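Side-chain contacts in nucleoporin NUP82 (Saccharomyces cerevisiae, PDB 3PBP), which serves as a structural constituent of the nuclear pore complex and can dock transiently associated nuclear transport factors, its N-terminal domain including the region that interacts with NUP116: residues E235-D238 / S239-V243; N248-K251 / Q252-V256; L327-D330 / L331-M335; V270-K274 / E275-A279; I226-K229 / S230-M233. The protein carries 1 engineered substitution. All coordinates share one frame; numbering follows the deposited sequence.

How the contacts relate
From the N terminus, contact 5 comes first, on helix 220-235, and contact 1 follows at once as the loop that leads from this helix to helix 243-262. Contact 2 lies on that second helix, packed on contact 5 and touched by Leu237 of contact 1. Contact 4 runs from the end of strand 269-271 into a turn next to contact 2, where Tyr276 meets Phe255. Contact 3, last in the chain, leaves strand 323-329 and passes along both helices, touching contacts 2 and 5. All five are local and in series, none nested or crossing. Together they join the helical hairpin to the beta-strands of this N-terminal, beta-propeller domain.

Contact 1: residues E235-D238 / S239-V243; sequences ESLD and STTDV
Asp238 and Thr241 bind each other in both directions around an Asx turn, in the loop that connects helix 220-235 to helix 243-262. The polar part rests on three bonds. Asp238 OD2 takes the amide of Thr241, N to OD2 3.0 Å, the donor standing 42° out of the carboxylate plane. The same oxygen receives a second, weak bond from Thr240 N. In return Asp238 N donates to Thr241 OG1 at 3.2 Å, nearly straight at 166°. These reciprocal bonds, side chain to backbone N in each direction, close the turn. Asp238 holds CG between its own N and carbonyl carbon (chi1 53°), which swings the carboxylate forward over the amides of Thr240 and Thr241. Asp238 O is bound by Lys246 NZ of helix 243-262, and Asp242 occupies the N-cap of that helix. The apolar part is small: Leu237 and Thr241 cross at about a right angle, both leaning on Lys246. With an alanine at Thr241, Asp238 N would probably lose its acceptor and Leu237 its methyl neighbour, the contact that Leu237 CD2 makes with Thr241 CG2 at 3.7 Å.

Contact 2: residues N248-K251 / Q252-V256; sequences NVIK and QLQFV
Gln254 lies back along the preceding turn of helix 243-262, over Ile250 and Lys251. Its CB sits 3.6 Å from Ile250 O and equally close to Lys251 O. CG, anti to the carbonyl carbon at chi1 -62°, turns toward the preceding turn and stays beside Ile250 O. From there the chain runs extended: CD passes Ile250 CG2 at 3.8 Å, and at the tip the two branches of the amide part company. NE2 comes to 3.4 Å from Ile250 CG2, a packing contact across the obliquely set side chains, whereas OE1 turns to Lys251 CA at 3.8 Å. Beneath these side chains runs the regular i to i+4 ladder. Gln252 N donates to Asn248 O, Leu253 N to Val249 O at 3.0 Å, Gln254 N to Ile250 O, and Phe255 N to Lys251 O at 2.8 Å with an angle of 163°. Gln252 is aimed differently: its extended chain leads away from the preceding turn, and OE1 is bound by the backbone N of Met335, tying the helix to the loop after strand 323-329. Leu253 and Val256 pack against helix 220-235, the previous helix of the chain, while Asn248 touches Ser336, in the loop after strand 323-329, and Phe255 touches Leu212, in the loop after strand 204-208.

Contact 3: residues L327-D330 / L331-M335; sequences LFKD and LEMSM
Leu331 O is the polar atom around which Lys329 curls, its aliphatic chain and ammonium both close by. Lys329 CG and CE each lie 3.4 Å from this oxygen, and NZ, also 3.4 Å from Leu331 O, gives it a weak hydrogen bond. The lysine starts extended, with CG anti to the backbone N (chi1 172°), and bends only at its last torsion, which turns NZ back to the carbonyl. Two neighbours border the same chain. Selenomethionine Met333 meets it at about a right angle, its CG 3.6 Å from Lys329 CE and its SE 3.9 Å from the same carbon, so the methylene next to the ammonium has an apolar contact while NZ keeps to the polar side. Glu332 OE2 stands 4.2 Å from Lys329 NZ, too far for a salt bridge, and also forms a long, weak ion pair with Lys229 NZ of helix 220-235, so its pull on Lys329 is probably modest. On the next residues, Asp330 and Leu331 lie side by side and point the same way, with Asp330 OD1 3.7 Å from Leu331 CD2. The carboxylate's strongest partner lies elsewhere: Asp330 OD2 is hydrogen-bonded to Ser347 OG at the start of strand 347-355. The chain of another protein packs on Asp330, Leu331 and Glu332. Lys329 packs on Leu348 and Asp330 on Val349 of strand 347-355; the following loop carries Met333 to Ala207 of strand 204-208 and Ser334 to Asn248 of helix 243-262.

Contact 4: residues V270-K274 / E275-A279; sequences VDIQK and EYRLA
Gln273 and Tyr276 both place CG beside the backbone N, Tyr276 properly staggered (chi1 -54°) and Gln273 only roughly so (chi1 -34°), which lays the two side chains alongside each other, pointing the same way. They flank a pair of overlapping beta turns that follows strand 269-271. Tyr276 N donates to Gln273 O at 2.9 Å and Arg277 N to Lys274 O at 3.3 Å, each donor well above the carbonyl plane. The glutamine amide and the phenol ring are 30° apart, and Gln273 OE1 comes to the ring's edge near CE1. Lys258 NZ bonds Tyr276 OH and, weakly, Gln273 OE1, so one ammonium joins both tips to helix 243-262. Phe255 of that helix meets the ring. A leucine in place of Tyr276 would probably leave Lys258 without its hydroxyl partner and Phe255 without its ring neighbour. Beside Gln273, Glu275 bends at chi2 and brings OE1 to 3.4 Å from Gln273 CB. On the buried flank, Arg277 reaches Leu212 O through NH1 and crosses Ile272 obliquely, its CG 3.7 Å from Ile272 CG2.

Contact 5: residues I226-K229 / S230-M233; sequences ILNK and SLVM
The flat peptide carbonyl of Ile226 is met twice by Ser230, once by a donor above its plane and once nearly end-on. Ser230 N stands 48° out of the carbonyl plane and binds Ile226 O at 3.1 Å. Ser230 OG approaches the same oxygen nearly along the C=O axis, OG to O 2.7 Å. The serine holds OG beside its own backbone N (chi1 -71°), which turns the hydroxyl back down the helix to that carbonyl. Two donors thus grip Ile226 O; OG donates to it and is itself hydrogen-bonded by Gln252 NE2 of helix 243-262. Further along, Leu231 N donates to Leu227 O at 2.9 Å, Val232 N to Asn228 O at the same length, and Met233 N to Lys229 O at 3.2 Å. Side chains lean on the preceding turn. Leu231 brings CD1 to 4.5 Å from Leu227 CG and to 4.3 Å from OD1 of the Asn228 amide. The CG of selenomethionine Met233 passes close to Lys229 O before its chain leads off toward Glu332. Another protein's chain packs on Asn228, Lys229, Leu231 and Val232, whereas Ile226, Leu227 and Ser230 face Val256. A serine hydroxyl returned to the carbonyl four residues back is a familiar feature of alpha-helices, here within a helical hairpin whose two helices run roughly antiparallel.

Contact 1: residues E235-D238 / S239-V243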
loop_
_atom_site.group_PDB
_atom_site.type_symbol
_atom_site.label_atom_id
_atom_site.label_comp_id
_atom_site.label_asym_id
_atom_site.label_seq_id
_atom_site.Cartn_x
_atom_site.Cartn_y
_atom_site.Cartn_z
ATOM N N GLU A 235 -25.746 10.035 -5.980
ATOM C CA GLU A 235 -27.173 10.006 -5.669
ATOM C C GLU A 235 -27.351 9.737 -4.177
ATOM O O GLU A 235 -28.294 10.209 -3.541
ATOM C CB GLU A 235 -27.864 8.895 -6.469
ATOM C CG GLU A 235 -29.367 8.769 -6.207
ATOM C CD GLU A 235 -29.992 7.522 -6.827
ATOM O OE1 GLU A 235 -29.824 7.300 -8.053
ATOM O OE2 GLU A 235 -30.658 6.771 -6.078
ATOM N N SER A 236 -26.428 8.960 -3.632
ATOM C CA SER A 236 -26.432 8.587 -2.222
ATOM C C SER A 236 -26.171 9.778 -1.297
ATOM O O SER A 236 -26.192 9.640 -0.074
ATOM C CB SER A 236 -25.374 7.495 -1.996
ATOM O OG SER A 236 -24.950 7.426 -0.649
ATOM N N LEU A 237 -25.923 10.948 -1.879
ATOM C CA LEU A 237 -25.655 12.144 -1.086
ATOM C C LEU A 237 -26.916 12.789 -0.518
ATOM O O LEU A 237 -27.939 12.932 -1.203
ATOM C CB LEU A 237 -24.889 13.177 -1.915
ATOM C CG LEU A 237 -23.435 12.869 -2.281
ATOM C CD1 LEU A 237 -22.891 13.959 -3.190
ATOM C CD2 LEU A 237 -22.595 12.753 -1.011
ATOM N N ASP A 238 -26.822 13.150 0.757
ATOM C CA ASP A 238 -27.896 13.814 1.484
ATOM C C ASP A 238 -27.212 14.936 2.282
ATOM O O ASP A 238 -26.002 15.118 2.151
ATOM C CB ASP A 238 -28.627 12.835 2.418
ATOM C CG ASP A 238 -27.687 12.096 3.357
ATOM O OD1 ASP A 238 -27.349 10.937 3.052
ATOM O OD2 ASP A 238 -27.279 12.664 4.394
ATOM N N SER A 239 -27.963 15.673 3.104
ATOM C CA SER A 239 -27.392 16.785 3.881
ATOM C C SER A 239 -26.644 16.436 5.175
ATOM O O SER A 239 -25.809 17.222 5.639
ATOM C CB SER A 239 -28.470 17.827 4.199
ATOM O OG SER A 239 -27.895 19.003 4.754
ATOM N N THR A 240 -26.946 15.290 5.781
ATOM C CA THR A 240 -26.216 14.907 6.986
ATOM C C THR A 240 -24.812 14.554 6.515
ATOM O O THR A 240 -23.841 14.783 7.234
ATOM C CB THR A 240 -26.837 13.685 7.698
ATOM O OG1 THR A 240 -28.099 14.055 8.276
ATOM C CG2 THR A 240 -25.902 13.181 8.805
ATOM N N THR A 241 -24.720 14.004 5.302
ATOM C CA THR A 241 -23.428 13.654 4.726
ATOM C C THR A 241 -22.382 14.697 5.160
ATOM O O THR A 241 -22.631 15.910 5.139
ATOM C CB THR A 241 -23.489 13.618 3.164
ATOM O OG1 THR A 241 -24.408 12.606 2.736
ATOM C CG2 THR A 241 -22.117 13.318 2.573
ATOM N N ASP A 242 -21.226 14.202 5.585
ATOM C CA ASP A 242 -20.108 15.034 6.005
ATOM C C ASP A 242 -19.699 15.931 4.836
ATOM O O ASP A 242 -19.705 15.503 3.691
ATOM C CB ASP A 242 -18.942 14.121 6.385
ATOM C CG ASP A 242 -17.673 14.881 6.694
ATOM O OD1 ASP A 242 -17.288 15.771 5.911
ATOM O OD2 ASP A 242 -17.045 14.574 7.722
ATOM N N VAL A 243 -19.322 17.168 5.114
ATOM C CA VAL A 243 -18.930 18.085 4.046
ATOM C C VAL A 243 -17.686 17.644 3.286
ATOM O O VAL A 243 -17.623 17.783 2.063
ATOM C CB VAL A 243 -18.697 19.510 4.590
ATOM C CG1 VAL A 243 -18.243 20.433 3.472
ATOM C CG2 VAL A 243 -19.978 20.033 5.210
#

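Contact 2: residues N248-K251 / Q252-V256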
loop_
_atom_site.group_PDB
_atom_site.type_symbol
_atom_site.label_atom_id
_atom_site.label_comp_id
_atom_site.label_asym_id
_atom_site.label_seq_id
_atom_site.Cartn_x
_atom_site.Cartn_y
_atom_site.Cartn_z
ATOM N N ASN A 248 -15.376 15.043 -1.820
ATOM C CA ASN A 248 -14.685 13.943 -2.496
ATOM C C ASN A 248 -15.580 13.221 -3.506
ATOM O O ASN A 248 -15.164 12.980 -4.637
ATOM C CB ASN A 248 -14.160 12.911 -1.482
ATOM C CG ASN A 248 -12.870 13.343 -0.797
ATOM O OD1 ASN A 248 -12.120 14.176 -1.303
ATOM N ND2 ASN A 248 -12.598 12.748 0.353
ATOM N N VAL A 249 -16.793 12.862 -3.084
ATOM C CA VAL A 249 -17.736 12.165 -3.946
ATOM C C VAL A 249 -18.006 12.981 -5.201
ATOM O O VAL A 249 -18.069 12.432 -6.304
ATOM C CB VAL A 249 -19.066 11.897 -3.210
ATOM C CG1 VAL A 249 -20.074 11.285 -4.150
ATOM C CG2 VAL A 249 -18.819 10.986 -2.042
ATOM N N ILE A 250 -18.166 14.292 -5.036
ATOM C CA ILE A 250 -18.415 15.148 -6.187
ATOM C C ILE A 250 -17.163 15.216 -7.042
ATOM O O ILE A 250 -17.241 15.216 -8.269
ATOM C CB ILE A 250 -18.839 16.557 -5.756
ATOM C CG1 ILE A 250 -20.277 16.500 -5.224
ATOM C CG2 ILE A 250 -18.715 17.530 -6.931
ATOM C CD1 ILE A 250 -20.744 17.786 -4.601
ATOM N N LYS A 251 -16.006 15.259 -6.393
ATOM C CA LYS A 251 -14.753 15.288 -7.126
ATOM C C LYS A 251 -14.584 13.996 -7.905
ATOM O O LYS A 251 -14.143 14.000 -9.056
ATOM C CB LYS A 251 -13.577 15.432 -6.179
ATOM C CG LYS A 251 -13.257 16.836 -5.800
ATOM C CD LYS A 251 -11.914 16.864 -5.142
ATOM C CE LYS A 251 -11.161 18.087 -5.572
ATOM N NZ LYS A 251 -9.695 17.848 -5.518
ATOM N N GLN A 252 -14.924 12.884 -7.260
ATOM C CA GLN A 252 -14.799 11.585 -7.896
ATOM C C GLN A 252 -15.639 11.551 -9.161
ATOM O O GLN A 252 -15.167 11.162 -10.225
ATOM C CB GLN A 252 -15.245 10.458 -6.958
ATOM C CG GLN A 252 -15.040 9.082 -7.581
ATOM C CD GLN A 252 -15.320 7.939 -6.634
ATOM O OE1 GLN A 252 -15.012 8.004 -5.441
ATOM N NE2 GLN A 252 -15.882 6.870 -7.166
ATOM N N LEU A 253 -16.888 11.971 -9.049
ATOM C CA LEU A 253 -17.758 11.966 -10.204
ATOM C C LEU A 253 -17.265 12.887 -11.310
ATOM O O LEU A 253 -17.418 12.575 -12.484
ATOM C CB LEU A 253 -19.176 12.358 -9.805
ATOM C CG LEU A 253 -20.184 12.302 -10.955
ATOM C CD1 LEU A 253 -20.241 10.899 -11.570
ATOM C CD2 LEU A 253 -21.541 12.706 -10.406
ATOM N N GLN A 254 -16.676 14.023 -10.940
ATOM C CA GLN A 254 -16.168 14.954 -11.942
ATOM C C GLN A 254 -14.989 14.318 -12.644
ATOM O O GLN A 254 -14.881 14.374 -13.869
ATOM C CB GLN A 254 -15.718 16.266 -11.303
ATOM C CG GLN A 254 -16.821 17.012 -10.608
ATOM C CD GLN A 254 -16.320 18.218 -9.818
ATOM O OE1 GLN A 254 -15.146 18.281 -9.423
ATOM N NE2 GLN A 254 -17.219 19.172 -9.563
ATOM N N PHE A 255 -14.109 13.704 -11.866
ATOM C CA PHE A 255 -12.925 13.057 -12.410
ATOM C C PHE A 255 -13.276 11.886 -13.328
ATOM O O PHE A 255 -12.819 11.822 -14.473
ATOM C CB PHE A 255 -12.030 12.577 -11.259
ATOM C CG PHE A 255 -10.873 11.732 -11.702
ATOM C CD1 PHE A 255 -9.855 12.267 -12.478
ATOM C CD2 PHE A 255 -10.809 10.390 -11.356
ATOM C CE1 PHE A 255 -8.784 11.477 -12.907
ATOM C CE2 PHE A 255 -9.736 9.588 -11.783
ATOM C CZ PHE A 255 -8.726 10.138 -12.557
ATOM N N VAL A 256 -14.099 10.963 -12.839
ATOM C CA VAL A 256 -14.460 9.794 -13.634
ATOM C C VAL A 256 -15.190 10.191 -14.903
ATOM O O VAL A 256 -15.125 9.487 -15.907
ATOM C CB VAL A 256 -15.323 8.792 -12.824
ATOM C CG1 VAL A 256 -15.699 7.625 -13.695
ATOM C CG2 VAL A 256 -14.541 8.281 -11.623
#

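Contact 3: residues L327-D330 / L331-M335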
loop_
_atom_site.group_PDB
_atom_site.type_symbol
_atom_site.label_atom_id
_atom_site.label_comp_id
_atom_site.label_asym_id
_atom_site.label_seq_id
_atom_site.Cartn_x
_atom_site.Cartn_y
_atom_site.Cartn_z
ATOM N N LEU A 327 -10.102 -11.224 4.539
ATOM C CA LEU A 327 -10.996 -10.092 4.720
ATOM C C LEU A 327 -11.812 -9.760 3.477
ATOM O O LEU A 327 -11.439 -10.122 2.370
ATOM C CB LEU A 327 -10.177 -8.871 5.122
ATOM C CG LEU A 327 -9.112 -9.099 6.194
ATOM C CD1 LEU A 327 -8.265 -7.827 6.373
ATOM C CD2 LEU A 327 -9.786 -9.506 7.479
ATOM N N PHE A 328 -12.919 -9.051 3.690
ATOM C CA PHE A 328 -13.830 -8.630 2.632
ATOM C C PHE A 328 -14.243 -7.160 2.829
ATOM O O PHE A 328 -14.694 -6.776 3.909
ATOM C CB PHE A 328 -15.069 -9.525 2.653
ATOM C CG PHE A 328 -16.143 -9.093 1.703
ATOM C CD1 PHE A 328 -15.999 -9.288 0.323
ATOM C CD2 PHE A 328 -17.297 -8.480 2.182
ATOM C CE1 PHE A 328 -17.002 -8.872 -0.567
ATOM C CE2 PHE A 328 -18.295 -8.066 1.311
ATOM C CZ PHE A 328 -18.151 -8.261 -0.068
ATOM N N LYS A 329 -14.086 -6.344 1.788
ATOM C CA LYS A 329 -14.441 -4.920 1.841
ATOM C C LYS A 329 -15.921 -4.707 1.500
ATOM O O LYS A 329 -16.314 -4.811 0.338
ATOM C CB LYS A 329 -13.555 -4.145 0.868
ATOM C CG LYS A 329 -13.908 -2.704 0.666
ATOM C CD LYS A 329 -12.830 -2.068 -0.182
ATOM C CE LYS A 329 -13.345 -0.885 -0.987
ATOM N NZ LYS A 329 -14.279 -1.254 -2.100
ATOM N N ASP A 330 -16.726 -4.412 2.526
ATOM C CA ASP A 330 -18.162 -4.215 2.377
ATOM C C ASP A 330 -18.625 -2.827 1.975
ATOM O O ASP A 330 -19.693 -2.685 1.375
ATOM C CB ASP A 330 -18.900 -4.600 3.663
ATOM C CG ASP A 330 -18.465 -3.776 4.875
ATOM O OD1 ASP A 330 -19.334 -3.416 5.714
ATOM O OD2 ASP A 330 -17.251 -3.502 5.007
ATOM N N LEU A 331 -17.855 -1.795 2.310
ATOM C CA LEU A 331 -18.261 -0.445 1.951
ATOM C C LEU A 331 -17.534 0.065 0.725
ATOM O O LEU A 331 -16.415 -0.356 0.435
ATOM C CB LEU A 331 -18.043 0.494 3.123
ATOM C CG LEU A 331 -18.789 0.029 4.371
ATOM C CD1 LEU A 331 -18.736 1.119 5.425
ATOM C CD2 LEU A 331 -20.221 -0.295 4.016
ATOM N N GLU A 332 -18.178 0.954 -0.015
ATOM C CA GLU A 332 -17.558 1.511 -1.208
ATOM C C GLU A 332 -16.756 2.765 -0.831
ATOM O O GLU A 332 -17.295 3.716 -0.239
ATOM C CB GLU A 332 -18.636 1.862 -2.232
ATOM C CG GLU A 332 -18.107 2.255 -3.595
ATOM C CD GLU A 332 -17.293 1.159 -4.246
ATOM O OE1 GLU A 332 -17.801 0.021 -4.347
ATOM O OE2 GLU A 332 -16.146 1.442 -4.660
HETATM N N MSE A 333 -15.467 2.764 -1.148
HETATM C CA MSE A 333 -14.639 3.914 -0.835
HETATM C C MSE A 333 -14.900 5.019 -1.836
HETATM O O MSE A 333 -15.427 4.791 -2.927
HETATM C CB MSE A 333 -13.156 3.577 -0.936
HETATM C CG MSE A 333 -12.624 2.512 -0.002
HETATM SE SE MSE A 333 -10.779 2.037 -0.555
HETATM C CE MSE A 333 -9.875 3.664 0.029
ATOM N N SER A 334 -14.513 6.228 -1.451
ATOM C CA SER A 334 -14.627 7.373 -2.327
ATOM C C SER A 334 -13.185 7.785 -2.549
ATOM O O SER A 334 -12.318 7.572 -1.688
ATOM C CB SER A 334 -15.373 8.519 -1.659
ATOM O OG SER A 334 -14.579 9.119 -0.645
HETATM N N MSE A 335 -12.914 8.344 -3.714
HETATM C CA MSE A 335 -11.573 8.796 -4.010
HETATM C C MSE A 335 -11.244 10.024 -3.160
HETATM O O MSE A 335 -12.129 10.801 -2.810
HETATM C CB MSE A 335 -11.471 9.110 -5.492
HETATM C CG MSE A 335 -11.433 7.860 -6.315
HETATM SE SE MSE A 335 -11.582 8.155 -8.211
HETATM C CE MSE A 335 -10.061 9.240 -8.509
#

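Contact 4: residues V270-K274 / E275-A279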
loop_
_atom_site.group_PDB
_atom_site.type_symbol
_atom_site.label_atom_id
_atom_site.label_comp_id
_atom_site.label_asym_id
_atom_site.label_seq_id
_atom_site.Cartn_x
_atom_site.Cartn_y
_atom_site.Cartn_z
ATOM N N VAL A 270 -6.444 5.833 -21.350
ATOM C CA VAL A 270 -6.786 7.234 -21.116
ATOM C C VAL A 270 -5.624 7.902 -20.392
ATOM O O VAL A 270 -5.017 7.302 -19.513
ATOM C CB VAL A 270 -8.084 7.370 -20.276
ATOM C CG1 VAL A 270 -7.928 6.686 -18.931
ATOM C CG2 VAL A 270 -8.421 8.829 -20.094
ATOM N N ASP A 271 -5.296 9.131 -20.786
ATOM C CA ASP A 271 -4.195 9.862 -20.158
ATOM C C ASP A 271 -4.634 10.474 -18.848
ATOM O O ASP A 271 -5.776 10.916 -18.713
ATOM C CB ASP A 271 -3.690 10.976 -21.065
ATOM C CG ASP A 271 -3.035 10.445 -22.316
ATOM O OD1 ASP A 271 -2.138 9.591 -22.175
ATOM O OD2 ASP A 271 -3.407 10.880 -23.433
ATOM N N ILE A 272 -3.721 10.515 -17.884
ATOM C CA ILE A 272 -4.034 11.083 -16.586
ATOM C C ILE A 272 -3.014 12.124 -16.172
ATOM O O ILE A 272 -1.846 11.812 -15.960
ATOM C CB ILE A 272 -4.143 9.971 -15.545
ATOM C CG1 ILE A 272 -5.336 9.076 -15.923
ATOM C CG2 ILE A 272 -4.263 10.568 -14.149
ATOM C CD1 ILE A 272 -5.679 8.015 -14.933
ATOM N N GLN A 273 -3.481 13.366 -16.060
ATOM C CA GLN A 273 -2.649 14.521 -15.709
ATOM C C GLN A 273 -2.035 14.441 -14.320
ATOM O O GLN A 273 -2.688 14.017 -13.370
ATOM C CB GLN A 273 -3.487 15.791 -15.831
ATOM C CG GLN A 273 -4.517 15.711 -16.951
ATOM C CD GLN A 273 -5.307 16.998 -17.133
ATOM O OE1 GLN A 273 -5.975 17.481 -16.210
ATOM N NE2 GLN A 273 -5.238 17.560 -18.334
ATOM N N LYS A 274 -0.781 14.869 -14.203
ATOM C CA LYS A 274 -0.058 14.826 -12.928
ATOM C C LYS A 274 -0.844 15.338 -11.728
ATOM O O LYS A 274 -0.611 14.909 -10.597
ATOM C CB LYS A 274 1.272 15.597 -13.041
ATOM C CG LYS A 274 1.256 16.751 -14.053
ATOM C CD LYS A 274 2.573 17.531 -14.045
ATOM C CE LYS A 274 2.692 18.408 -15.296
ATOM N NZ LYS A 274 3.991 19.135 -15.358
ATOM N N GLU A 275 -1.777 16.250 -11.971
ATOM C CA GLU A 275 -2.572 16.821 -10.887
ATOM C C GLU A 275 -3.431 15.786 -10.170
ATOM O O GLU A 275 -3.512 15.794 -8.941
ATOM C CB GLU A 275 -3.466 17.949 -11.413
ATOM C CG GLU A 275 -2.701 19.114 -12.049
ATOM C CD GLU A 275 -2.374 18.892 -13.531
ATOM O OE1 GLU A 275 -3.322 18.834 -14.344
ATOM O OE2 GLU A 275 -1.173 18.781 -13.883
ATOM N N TYR A 276 -4.055 14.891 -10.938
ATOM C CA TYR A 276 -4.926 13.853 -10.381
ATOM C C TYR A 276 -4.190 12.653 -9.808
ATOM O O TYR A 276 -4.815 11.740 -9.288
ATOM C CB TYR A 276 -5.897 13.341 -11.444
ATOM C CG TYR A 276 -6.709 14.421 -12.107
ATOM C CD1 TYR A 276 -6.215 15.111 -13.211
ATOM C CD2 TYR A 276 -7.973 14.759 -11.629
ATOM C CE1 TYR A 276 -6.966 16.110 -13.821
ATOM C CE2 TYR A 276 -8.730 15.756 -12.233
ATOM C CZ TYR A 276 -8.224 16.427 -13.327
ATOM O OH TYR A 276 -8.976 17.417 -13.916
ATOM N N ARG A 277 -2.867 12.652 -9.894
ATOM C CA ARG A 277 -2.102 11.523 -9.394
ATOM C C ARG A 277 -1.550 11.687 -7.985
ATOM O O ARG A 277 -1.055 10.716 -7.394
ATOM C CB ARG A 277 -0.975 11.201 -10.368
ATOM C CG ARG A 277 -1.482 10.928 -11.764
ATOM C CD ARG A 277 -0.701 9.824 -12.396
ATOM N NE ARG A 277 0.517 10.300 -13.031
ATOM C CZ ARG A 277 1.664 9.635 -13.004
ATOM N NH1 ARG A 277 1.746 8.478 -12.356
ATOM N NH2 ARG A 277 2.715 10.104 -13.654
ATOM N N LEU A 278 -1.627 12.904 -7.447
ATOM C CA LEU A 278 -1.147 13.160 -6.092
ATOM C C LEU A 278 -2.297 12.906 -5.133
ATOM O O LEU A 278 -3.202 13.722 -5.010
ATOM C CB LEU A 278 -0.663 14.605 -5.962
ATOM C CG LEU A 278 0.594 14.941 -6.767
ATOM C CD1 LEU A 278 0.824 16.444 -6.774
ATOM C CD2 LEU A 278 1.791 14.205 -6.171
ATOM N N ALA A 279 -2.273 11.766 -4.458
ATOM C CA ALA A 279 -3.349 11.441 -3.546
ATOM C C ALA A 279 -2.825 11.078 -2.170
ATOM O O ALA A 279 -1.786 10.431 -2.041
ATOM C CB ALA A 279 -4.154 10.301 -4.108
#

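Contact 5: residues I226-K229 / S230-M233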
loop_
_atom_site.group_PDB
_atom_site.type_symbol
_atom_site.label_atom_id
_atom_site.label_comp_id
_atom_site.label_asym_id
_atom_site.label_seq_id
_atom_site.Cartn_x
_atom_site.Cartn_y
_atom_site.Cartn_z
ATOM N N ILE A 226 -16.726 1.938 -12.981
ATOM C CA ILE A 226 -16.443 2.999 -12.017
ATOM C C ILE A 226 -17.270 4.256 -12.240
ATOM O O ILE A 226 -17.395 5.100 -11.347
ATOM C CB ILE A 226 -14.948 3.399 -11.940
ATOM C CG1 ILE A 226 -14.774 4.308 -10.715
ATOM C CG2 ILE A 226 -14.508 4.098 -13.217
ATOM C CD1 ILE A 226 -13.383 4.405 -10.168
ATOM N N LEU A 227 -17.837 4.392 -13.430
ATOM C CA LEU A 227 -18.673 5.549 -13.700
ATOM C C LEU A 227 -19.992 5.319 -12.958
ATOM O O LEU A 227 -20.483 6.197 -12.252
ATOM C CB LEU A 227 -18.917 5.702 -15.201
ATOM C CG LEU A 227 -19.812 6.887 -15.573
ATOM C CD1 LEU A 227 -19.238 8.187 -14.981
ATOM C CD2 LEU A 227 -19.911 6.964 -17.087
ATOM N N ASN A 228 -20.552 4.124 -13.104
ATOM C CA ASN A 228 -21.791 3.790 -12.420
ATOM C C ASN A 228 -21.632 3.813 -10.903
ATOM O O ASN A 228 -22.497 4.325 -10.206
ATOM C CB ASN A 228 -22.306 2.414 -12.849
ATOM C CG ASN A 228 -22.873 2.418 -14.257
ATOM O OD1 ASN A 228 -23.523 3.377 -14.661
ATOM N ND2 ASN A 228 -22.646 1.335 -15.006
ATOM N N LYS A 229 -20.549 3.244 -10.376
ATOM C CA LYS A 229 -20.343 3.270 -8.927
ATOM C C LYS A 229 -20.303 4.739 -8.484
ATOM O O LYS A 229 -20.835 5.098 -7.424
ATOM C CB LYS A 229 -19.030 2.559 -8.532
ATOM C CG LYS A 229 -19.144 1.040 -8.401
ATOM C CD LYS A 229 -17.807 0.334 -8.533
ATOM C CE LYS A 229 -16.836 0.762 -7.478
ATOM N NZ LYS A 229 -15.541 0.022 -7.578
ATOM N N SER A 230 -19.689 5.581 -9.314
ATOM C CA SER A 230 -19.574 6.999 -9.018
ATOM C C SER A 230 -20.941 7.677 -9.001
ATOM O O SER A 230 -21.188 8.569 -8.188
ATOM C CB SER A 230 -18.655 7.682 -10.042
ATOM O OG SER A 230 -17.296 7.305 -9.859
ATOM N N LEU A 231 -21.825 7.257 -9.901
ATOM C CA LEU A 231 -23.167 7.827 -9.967
ATOM C C LEU A 231 -24.022 7.365 -8.804
ATOM O O LEU A 231 -24.836 8.114 -8.306
ATOM C CB LEU A 231 -23.858 7.461 -11.288
ATOM C CG LEU A 231 -23.337 8.241 -12.498
ATOM C CD1 LEU A 231 -23.830 7.603 -13.791
ATOM C CD2 LEU A 231 -23.778 9.696 -12.385
ATOM N N VAL A 232 -23.835 6.131 -8.366
ATOM C CA VAL A 232 -24.616 5.610 -7.251
ATOM C C VAL A 232 -24.302 6.358 -5.965
ATOM O O VAL A 232 -25.169 6.563 -5.133
ATOM C CB VAL A 232 -24.358 4.105 -7.031
ATOM C CG1 VAL A 232 -25.091 3.628 -5.806
ATOM C CG2 VAL A 232 -24.819 3.321 -8.239
HETATM N N MSE A 233 -23.059 6.781 -5.807
HETATM C CA MSE A 233 -22.662 7.500 -4.606
HETATM C C MSE A 233 -23.079 8.949 -4.643
HETATM O O MSE A 233 -23.350 9.550 -3.609
HETATM C CB MSE A 233 -21.164 7.445 -4.436
HETATM C CG MSE A 233 -20.648 6.059 -4.298
HETATM SE SE MSE A 233 -18.856 6.193 -3.681
HETATM C CE MSE A 233 -19.180 5.902 -1.776
#